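Local structure of GH127 beta-L-arabinofuranoside (Geobacillus stearothermophilus, 4QK0) at residues A[49-54]-A[68-73]; A[260-265]-A[301-306]. The protein is a GH127 beta-L-arabinofuranosidase, a glycoside hydrolase that probably releases L-arabinofuranose from beta-linked arabinofuranosides. One frame throughout, in Å; residues are numbered along the deposited sequence.

In the fold
Both interactions lie within the GH127 catalytic domain, which belongs to the six-hairpin clan of helical glycosidase folds. Along the chain, the segments of interaction 1 both precede those of interaction 2. Their centres are about 33 Å apart, and their nearest atoms about 11 Å apart, without touching. Interaction 1 joins the loops before and after helix 54-61 at the surface. Interaction 2 is buried and brackets two consecutive helices, 266-283 and 286-302. Each contact therefore ties together the two ends of a helical excursion. Segment 301-306 also meets the second subunit, whereas segments 49-54 and 68-73 touch no other chain of the assembly.

Interaction 1 of 2, residues A[49-54]-A[68-73]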
ATOM      1  N   ALA A  49      18.669 -12.260  22.831  1.00 69.23           N
ATOM      2  CA  ALA A  49      18.102 -10.963  22.523  1.00 62.78           C
ATOM      3  C   ALA A  49      19.185 -10.096  21.915  1.00 60.31           C
ATOM      4  O   ALA A  49      20.401 -10.354  22.064  1.00 50.49           O
ATOM      5  CB  ALA A  49      17.501 -10.320  23.758  1.00 57.73           C
ATOM      6  N   GLU A  50      18.725  -9.100  21.179  1.00 69.04           N
ATOM      7  CA  GLU A  50      19.583  -8.018  20.733  1.00 76.95           C
ATOM      8  C   GLU A  50      19.968  -7.270  22.028  1.00 66.86           C
ATOM      9  O   GLU A  50      19.078  -6.894  22.822  1.00 56.77           O
ATOM     10  CB  GLU A  50      18.843  -7.113  19.719  1.00 83.69           C
ATOM     11  CG  GLU A  50      18.627  -7.599  18.242  1.00 91.28           C
ATOM     12  CD  GLU A  50      19.413  -8.844  17.792  1.00102.15           C
ATOM     13  OE1 GLU A  50      18.803  -9.908  17.429  1.00 94.34           O
ATOM     14  OE2 GLU A  50      20.658  -8.737  17.756  1.00109.33           O
ATOM     15  N   PRO A  51      21.281  -7.104  22.288  1.00 54.97           N
ATOM     16  CA  PRO A  51      21.617  -6.438  23.538  1.00 59.05           C
ATOM     17  C   PRO A  51      21.029  -5.007  23.602  1.00 54.96           C
ATOM     18  O   PRO A  51      20.747  -4.384  22.563  1.00 44.25           O
ATOM     19  CB  PRO A  51      23.145  -6.408  23.533  1.00 60.03           C
ATOM     20  CG  PRO A  51      23.541  -7.445  22.555  1.00 59.97           C
ATOM     21  CD  PRO A  51      22.477  -7.413  21.500  1.00 56.96           C
ATOM     22  N   SER A  52      20.741  -4.533  24.814  1.00 48.70           N
ATOM     23  CA  SER A  52      20.219  -3.174  24.954  1.00 43.97           C
ATOM     24  C   SER A  52      21.300  -2.251  25.492  1.00 39.95           C
ATOM     25  O   SER A  52      21.390  -1.148  25.046  1.00 40.16           O
ATOM     26  CB  SER A  52      18.927  -3.150  25.797  1.00 40.12           C
ATOM     27  OG  SER A  52      19.168  -2.774  27.119  1.00 36.49           O
ATOM     28  N   HIS A  53      22.075  -2.682  26.485  1.00 40.16           N
ATOM     29  CA  HIS A  53      23.055  -1.821  27.152  1.00 40.89           C
ATOM     30  C   HIS A  53      22.426  -0.592  27.854  1.00 37.04           C
ATOM     31  O   HIS A  53      23.119   0.392  28.138  1.00 36.23           O
ATOM     32  CB  HIS A  53      24.142  -1.337  26.154  1.00 43.80           C
ATOM     33  CG  HIS A  53      25.289  -2.284  25.982  1.00 53.01           C
ATOM     34  ND1 HIS A  53      26.502  -2.099  26.607  1.00 61.67           N
ATOM     35  CD2 HIS A  53      25.415  -3.412  25.245  1.00 54.82           C
ATOM     36  CE1 HIS A  53      27.319  -3.085  26.286  1.00 61.06           C
ATOM     37  NE2 HIS A  53      26.686  -3.890  25.452  1.00 62.63           N
ATOM     38  N   ALA A  54      21.149  -0.614  28.135  1.00 33.67           N
ATOM     39  CA  ALA A  54      20.510   0.631  28.578  1.00 36.10           C
ATOM     40  C   ALA A  54      21.039   1.042  29.963  1.00 31.77           C
ATOM     41  O   ALA A  54      21.265   2.229  30.218  1.00 29.16           O
ATOM     42  CB  ALA A  54      18.984   0.509  28.586  1.00 33.28           C
ATOM     43  N   GLU A  68      32.061   1.380  25.124  1.00 32.78           N
ATOM     44  CA  GLU A  68      31.468   2.288  24.165  1.00 34.06           C
ATOM     45  C   GLU A  68      29.981   2.348  24.384  1.00 32.52           C
ATOM     46  O   GLU A  68      29.375   1.411  24.921  1.00 31.44           O
ATOM     47  CB  GLU A  68      31.780   1.857  22.722  1.00 39.10           C
ATOM     48  CG  GLU A  68      33.235   2.183  22.359  1.00 41.03           C
ATOM     49  CD  GLU A  68      33.779   1.657  21.035  1.00 42.96           C
ATOM     50  OE1 GLU A  68      33.337   0.604  20.524  1.00 44.86           O
ATOM     51  OE2 GLU A  68      34.769   2.249  20.552  1.00 43.31           O
ATOM     52  N   PHE A  69      29.421   3.520  24.112  1.00 31.19           N
ATOM     53  CA  PHE A  69      27.975   3.673  24.098  1.00 34.63           C
ATOM     54  C   PHE A  69      27.386   2.630  23.116  1.00 35.33           C
ATOM     55  O   PHE A  69      27.994   2.319  22.124  1.00 33.66           O
ATOM     56  CB  PHE A  69      27.595   5.085  23.636  1.00 32.67           C
ATOM     57  CG  PHE A  69      26.126   5.279  23.513  1.00 29.50           C
ATOM     58  CD1 PHE A  69      25.460   4.992  22.315  1.00 27.82           C
ATOM     59  CD2 PHE A  69      25.399   5.727  24.606  1.00 26.51           C
ATOM     60  CE1 PHE A  69      24.068   5.131  22.239  1.00 29.84           C
ATOM     61  CE2 PHE A  69      24.029   5.893  24.525  1.00 28.86           C
ATOM     62  CZ  PHE A  69      23.354   5.598  23.348  1.00 29.08           C
ATOM     63  N   TYR A  70      26.230   2.082  23.440  1.00 38.90           N
ATOM     64  CA  TYR A  70      25.542   1.207  22.534  1.00 41.02           C
ATOM     65  C   TYR A  70      24.052   1.506  22.517  1.00 37.01           C
ATOM     66  O   TYR A  70      23.440   1.730  23.559  1.00 34.68           O
ATOM     67  CB  TYR A  70      25.760  -0.253  22.942  1.00 49.78           C
ATOM     68  CG  TYR A  70      25.144  -1.249  21.992  1.00 61.85           C
ATOM     69  CD1 TYR A  70      23.782  -1.595  22.083  1.00 68.75           C
ATOM     70  CD2 TYR A  70      25.914  -1.873  20.998  1.00 73.85           C
ATOM     71  CE1 TYR A  70      23.204  -2.511  21.204  1.00 69.76           C
ATOM     72  CE2 TYR A  70      25.340  -2.798  20.122  1.00 73.77           C
ATOM     73  CZ  TYR A  70      23.986  -3.106  20.232  1.00 74.28           C
ATOM     74  OH  TYR A  70      23.412  -4.027  19.389  1.00 77.85           O
ATOM     75  N   GLY A  71      23.452   1.410  21.325  1.00 35.63           N
ATOM     76  CA  GLY A  71      21.993   1.434  21.179  1.00 35.50           C
ATOM     77  C   GLY A  71      21.510   2.689  20.481  1.00 38.38           C
ATOM     78  O   GLY A  71      22.294   3.394  19.819  1.00 35.75           O
HETATM   79  N   MSE A  72      20.222   2.966  20.623  1.00 36.80           N
HETATM   80  CA  MSE A  72      19.610   4.116  19.971  1.00 42.09           C
HETATM   81  C   MSE A  72      19.869   5.377  20.797  1.00 45.63           C
HETATM   82  O   MSE A  72      20.180   5.335  21.991  1.00 40.33           O
HETATM   83  CB  MSE A  72      18.099   3.890  19.865  1.00 46.88           C
HETATM   84  CG  MSE A  72      17.705   2.695  18.969  1.00 52.78           C
HETATM   85 SE   MSE A  72      18.545   2.784  17.166  1.00 60.94          SE
HETATM   86  CE  MSE A  72      17.073   3.635  16.145  1.00 64.03           C
ATOM     87  N   VAL A  73      19.755   6.517  20.140  1.00 43.34           N
ATOM     88  CA  VAL A  73      20.036   7.789  20.764  1.00 46.65           C
ATOM     89  C   VAL A  73      19.075   8.080  21.947  1.00 43.65           C
ATOM     90  O   VAL A  73      19.446   8.751  22.899  1.00 45.23           O
ATOM     91  CB  VAL A  73      20.126   8.874  19.660  1.00 42.81           C
ATOM     92  CG1 VAL A  73      18.755   9.332  19.190  1.00 43.50           C
ATOM     93  CG2 VAL A  73      20.964  10.013  20.174  1.00 46.92           C
TER
HETATM   94  O   HOH W   1      27.279   0.480  26.324  1.00 30.66           O
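The H53 and Y70 side chains meet nearly perpendicular to each other. The CB of Y70 sits over one face of the imidazole, 4.0 Å from the centroid of the H53 ring, in a CH-pi contact. The ring pair is oblique: the planes are inclined at 35° and the centroids of H53 and Y70 are 5.2 Å apart. With CG anti to the backbone N (chi1 -176°), the Y70 ring runs alongside the backbone of P51 and S52. Its CE1 lies 3.4 Å from P51 O, and S52 O approaches the rim of the ring close to its plane. Y70 OH packs loosely by the proline ring, 4.1 Å from P51 CD. Helix 54-61 makes up just over half of the connection, and the contact brings together the loop leading into this helix and the loop that follows it. N57 of that helix donates to Y70 O. S52 OG accepts from A54 N at 3.1 Å in an ST turn. D44 OD1 accepts from the backbone N of both S52 and H53, which tethers the backbone of the loop that carries the imidazole. A water bridges the segments: it donates to E68 O at 2.7 Å and accepts a weak bond from H53 ND1.

Interaction 2 of 2, residues A[260-265]-A[301-306]; sequences KQAVGH and KRQMYI
The side-chain amide nitrogen of Q303 is gripped by two acceptors. Across the contact, Q303 NE2 donates to A262 O at 3.1 Å. The bond is nearly straight, with an N-H...O angle of 166°. A262 O lies close to the amide plane of Q303, 12° out of it. At the other end, the donor is tilted 22° from the carbonyl plane of A262. The second acceptor is N298 OD1, in helix 286-302, which also accepts from A262 N. N298 thus positions the Q303 amide and the A262 backbone together. Two bonds to NE2 limit how the amide can turn.

Q303 reaches across with its chain extended beyond CG. Its amide also touches the small side chain of A262, with Q303 NE2 3.8 Å from A262 CB. Both residues are buried and both pack on F319 of strand 318-319. A leucine in place of Q303 would probably leave A262 O and N298 OD1 without this shared donor in a buried setting.

Beyond Q303, the chain turns to the dimer interface, where M304 O accepts from Y613 OH of the second subunit. At the end of segment 260-265, H265 takes the N-cap position of helix 266-283. The contact joins the lead-in to helix 266-283 with the end of helix 286-302, consistent with the helical-hairpin build of the six-hairpin clan.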
ATOM      1  N   LYS A 260      -4.869  22.943  12.102  1.00 28.55           N
ATOM      2  CA  LYS A 260      -6.261  22.551  12.106  1.00 32.37           C
ATOM      3  C   LYS A 260      -6.507  21.105  11.703  1.00 32.23           C
ATOM      4  O   LYS A 260      -7.629  20.611  11.872  1.00 26.15           O
ATOM      5  CB  LYS A 260      -7.043  23.479  11.180  1.00 39.27           C
ATOM      6  CG  LYS A 260      -7.025  24.924  11.665  1.00 45.53           C
ATOM      7  CD  LYS A 260      -7.915  25.824  10.821  1.00 55.31           C
ATOM      8  CE  LYS A 260      -7.557  27.293  11.019  1.00 58.45           C
ATOM      9  NZ  LYS A 260      -7.346  27.623  12.460  1.00 57.10           N
ATOM     10  N   GLN A 261      -5.469  20.457  11.166  1.00 30.25           N
ATOM     11  CA  GLN A 261      -5.471  19.012  10.904  1.00 29.00           C
ATOM     12  C   GLN A 261      -4.327  18.341  11.580  1.00 23.13           C
ATOM     13  O   GLN A 261      -3.222  18.878  11.652  1.00 23.36           O
ATOM     14  CB  GLN A 261      -5.328  18.674   9.406  1.00 30.95           C
ATOM     15  CG  GLN A 261      -6.542  19.012   8.566  1.00 36.51           C
ATOM     16  CD  GLN A 261      -6.540  20.474   8.200  1.00 42.48           C
ATOM     17  OE1 GLN A 261      -5.484  21.048   7.976  1.00 44.90           O
ATOM     18  NE2 GLN A 261      -7.713  21.074   8.124  1.00 47.20           N
ATOM     19  N   ALA A 262      -4.586  17.123  12.005  1.00 21.82           N
ATOM     20  CA  ALA A 262      -3.529  16.233  12.450  1.00 20.03           C
ATOM     21  C   ALA A 262      -2.721  15.805  11.246  1.00 20.43           C
ATOM     22  O   ALA A 262      -3.271  15.407  10.229  1.00 22.92           O
ATOM     23  CB  ALA A 262      -4.117  15.024  13.128  1.00 18.21           C
ATOM     24  N   VAL A 263      -1.414  15.976  11.357  1.00 21.35           N
ATOM     25  CA  VAL A 263      -0.446  15.591  10.337  1.00 23.05           C
ATOM     26  C   VAL A 263       0.765  14.978  11.019  1.00 22.51           C
ATOM     27  O   VAL A 263       0.997  15.184  12.220  1.00 21.65           O
ATOM     28  CB  VAL A 263       0.021  16.786   9.495  1.00 23.27           C
ATOM     29  CG1 VAL A 263      -1.166  17.465   8.817  1.00 26.15           C
ATOM     30  CG2 VAL A 263       0.758  17.805  10.334  1.00 25.29           C
ATOM     31  N   GLY A 264       1.569  14.287  10.234  1.00 19.08           N
ATOM     32  CA  GLY A 264       2.849  13.802  10.652  1.00 17.22           C
ATOM     33  C   GLY A 264       2.777  12.581  11.522  1.00 18.02           C
ATOM     34  O   GLY A 264       1.792  11.880  11.560  1.00 15.68           O
ATOM     35  N   HIS A 265       3.881  12.343  12.217  1.00 20.24           N
ATOM     36  CA  HIS A 265       4.036  11.178  13.088  1.00 20.76           C
ATOM     37  C   HIS A 265       3.001  11.224  14.201  1.00 21.78           C
ATOM     38  O   HIS A 265       2.887  12.246  14.896  1.00 21.49           O
ATOM     39  CB  HIS A 265       5.464  11.233  13.669  1.00 20.71           C
ATOM     40  CG  HIS A 265       5.863  10.004  14.388  1.00 25.67           C
ATOM     41  ND1 HIS A 265       5.515   9.766  15.698  1.00 27.02           N
ATOM     42  CD2 HIS A 265       6.569   8.921  13.981  1.00 24.98           C
ATOM     43  CE1 HIS A 265       5.968   8.577  16.056  1.00 26.31           C
ATOM     44  NE2 HIS A 265       6.602   8.043  15.028  1.00 23.78           N
ATOM     45  N   LYS A 301     -12.917  12.328  14.573  1.00 20.98           N
ATOM     46  CA  LYS A 301     -13.999  12.207  13.631  1.00 24.45           C
ATOM     47  C   LYS A 301     -13.549  12.008  12.157  1.00 23.89           C
ATOM     48  O   LYS A 301     -14.385  11.853  11.273  1.00 22.97           O
ATOM     49  CB  LYS A 301     -14.906  13.410  13.726  1.00 28.19           C
ATOM     50  CG  LYS A 301     -15.588  13.374  15.104  1.00 35.11           C
ATOM     51  CD  LYS A 301     -17.021  13.888  15.238  1.00 44.98           C
ATOM     52  CE  LYS A 301     -17.490  13.743  16.698  1.00 57.52           C
ATOM     53  NZ  LYS A 301     -16.695  14.617  17.625  1.00 60.91           N
ATOM     54  N   ARG A 302     -12.258  12.112  11.885  1.00 24.36           N
ATOM     55  CA  ARG A 302     -11.795  11.944  10.509  1.00 25.13           C
ATOM     56  C   ARG A 302     -10.600  11.085  10.350  1.00 21.34           C
ATOM     57  O   ARG A 302     -10.412  10.615   9.263  1.00 21.28           O
ATOM     58  CB  ARG A 302     -11.563  13.299   9.860  1.00 26.67           C
ATOM     59  CG  ARG A 302     -12.817  14.117   9.915  1.00 30.63           C
ATOM     60  CD  ARG A 302     -12.769  15.281   9.016  1.00 39.46           C
ATOM     61  NE  ARG A 302     -14.083  15.891   8.873  1.00 46.44           N
ATOM     62  CZ  ARG A 302     -14.361  16.803   7.945  1.00 52.17           C
ATOM     63  NH1 ARG A 302     -13.428  17.170   7.068  1.00 51.22           N
ATOM     64  NH2 ARG A 302     -15.577  17.323   7.869  1.00 56.21           N
ATOM     65  N   GLN A 303      -9.775  10.899  11.382  1.00 18.29           N
ATOM     66  CA  GLN A 303      -8.507  10.162  11.207  1.00 18.13           C
ATOM     67  C   GLN A 303      -8.243   9.125  12.279  1.00 17.06           C
ATOM     68  O   GLN A 303      -7.116   8.897  12.659  1.00 18.73           O
ATOM     69  CB  GLN A 303      -7.330  11.086  11.080  1.00 19.50           C
ATOM     70  CG  GLN A 303      -7.447  12.038   9.889  1.00 21.00           C
ATOM     71  CD  GLN A 303      -6.116  12.714   9.612  1.00 21.59           C
ATOM     72  OE1 GLN A 303      -5.163  12.089   9.151  1.00 22.93           O
ATOM     73  NE2 GLN A 303      -6.006  13.993   9.997  1.00 24.78           N
HETATM   74  N   MSE A 304      -9.290   8.462  12.724  1.00 17.01           N
HETATM   75  CA  MSE A 304      -9.186   7.467  13.738  1.00 18.11           C
HETATM   76  C   MSE A 304      -9.880   6.204  13.313  1.00 16.50           C
HETATM   77  O   MSE A 304     -10.981   6.256  12.807  1.00 15.84           O
HETATM   78  CB  MSE A 304      -9.865   7.961  15.028  1.00 18.33           C
HETATM   79  CG  MSE A 304      -9.700   6.996  16.152  1.00 19.81           C
HETATM   80 SE   MSE A 304     -10.678   7.518  17.815  1.00 21.65          SE
HETATM   81  CE  MSE A 304     -12.480   7.277  17.231  1.00 18.66           C
ATOM     82  N   TYR A 305      -9.248   5.048  13.590  1.00 16.88           N
ATOM     83  CA  TYR A 305      -9.838   3.735  13.294  1.00 17.32           C
ATOM     84  C   TYR A 305     -10.857   3.355  14.342  1.00 18.94           C
ATOM     85  O   TYR A 305     -10.800   3.798  15.478  1.00 22.51           O
ATOM     86  CB  TYR A 305      -8.712   2.682  13.229  1.00 19.05           C
ATOM     87  CG  TYR A 305      -7.805   2.801  11.970  1.00 17.97           C
ATOM     88  CD1 TYR A 305      -8.185   2.228  10.773  1.00 17.52           C
ATOM     89  CD2 TYR A 305      -6.610   3.453  12.019  1.00 16.75           C
ATOM     90  CE1 TYR A 305      -7.392   2.321   9.642  1.00 16.78           C
ATOM     91  CE2 TYR A 305      -5.818   3.561  10.893  1.00 19.22           C
ATOM     92  CZ  TYR A 305      -6.214   2.956   9.691  1.00 18.45           C
ATOM     93  OH  TYR A 305      -5.416   3.106   8.542  1.00 18.14           O
ATOM     94  N   ILE A 306     -11.719   2.421  14.015  1.00 21.07           N
ATOM     95  CA  ILE A 306     -12.755   2.057  14.919  1.00 21.16           C
ATOM     96  C   ILE A 306     -12.188   1.433  16.223  1.00 21.62           C
ATOM     97  O   ILE A 306     -12.852   1.440  17.228  1.00 24.57           O
ATOM     98  CB  ILE A 306     -13.787   1.143  14.252  1.00 22.08           C
ATOM     99  CG1 ILE A 306     -15.035   1.002  15.113  1.00 20.67           C
ATOM    100  CG2 ILE A 306     -13.167  -0.209  13.934  1.00 22.93           C
ATOM    101  CD1 ILE A 306     -16.159   0.202  14.490  1.00 23.22           C
TER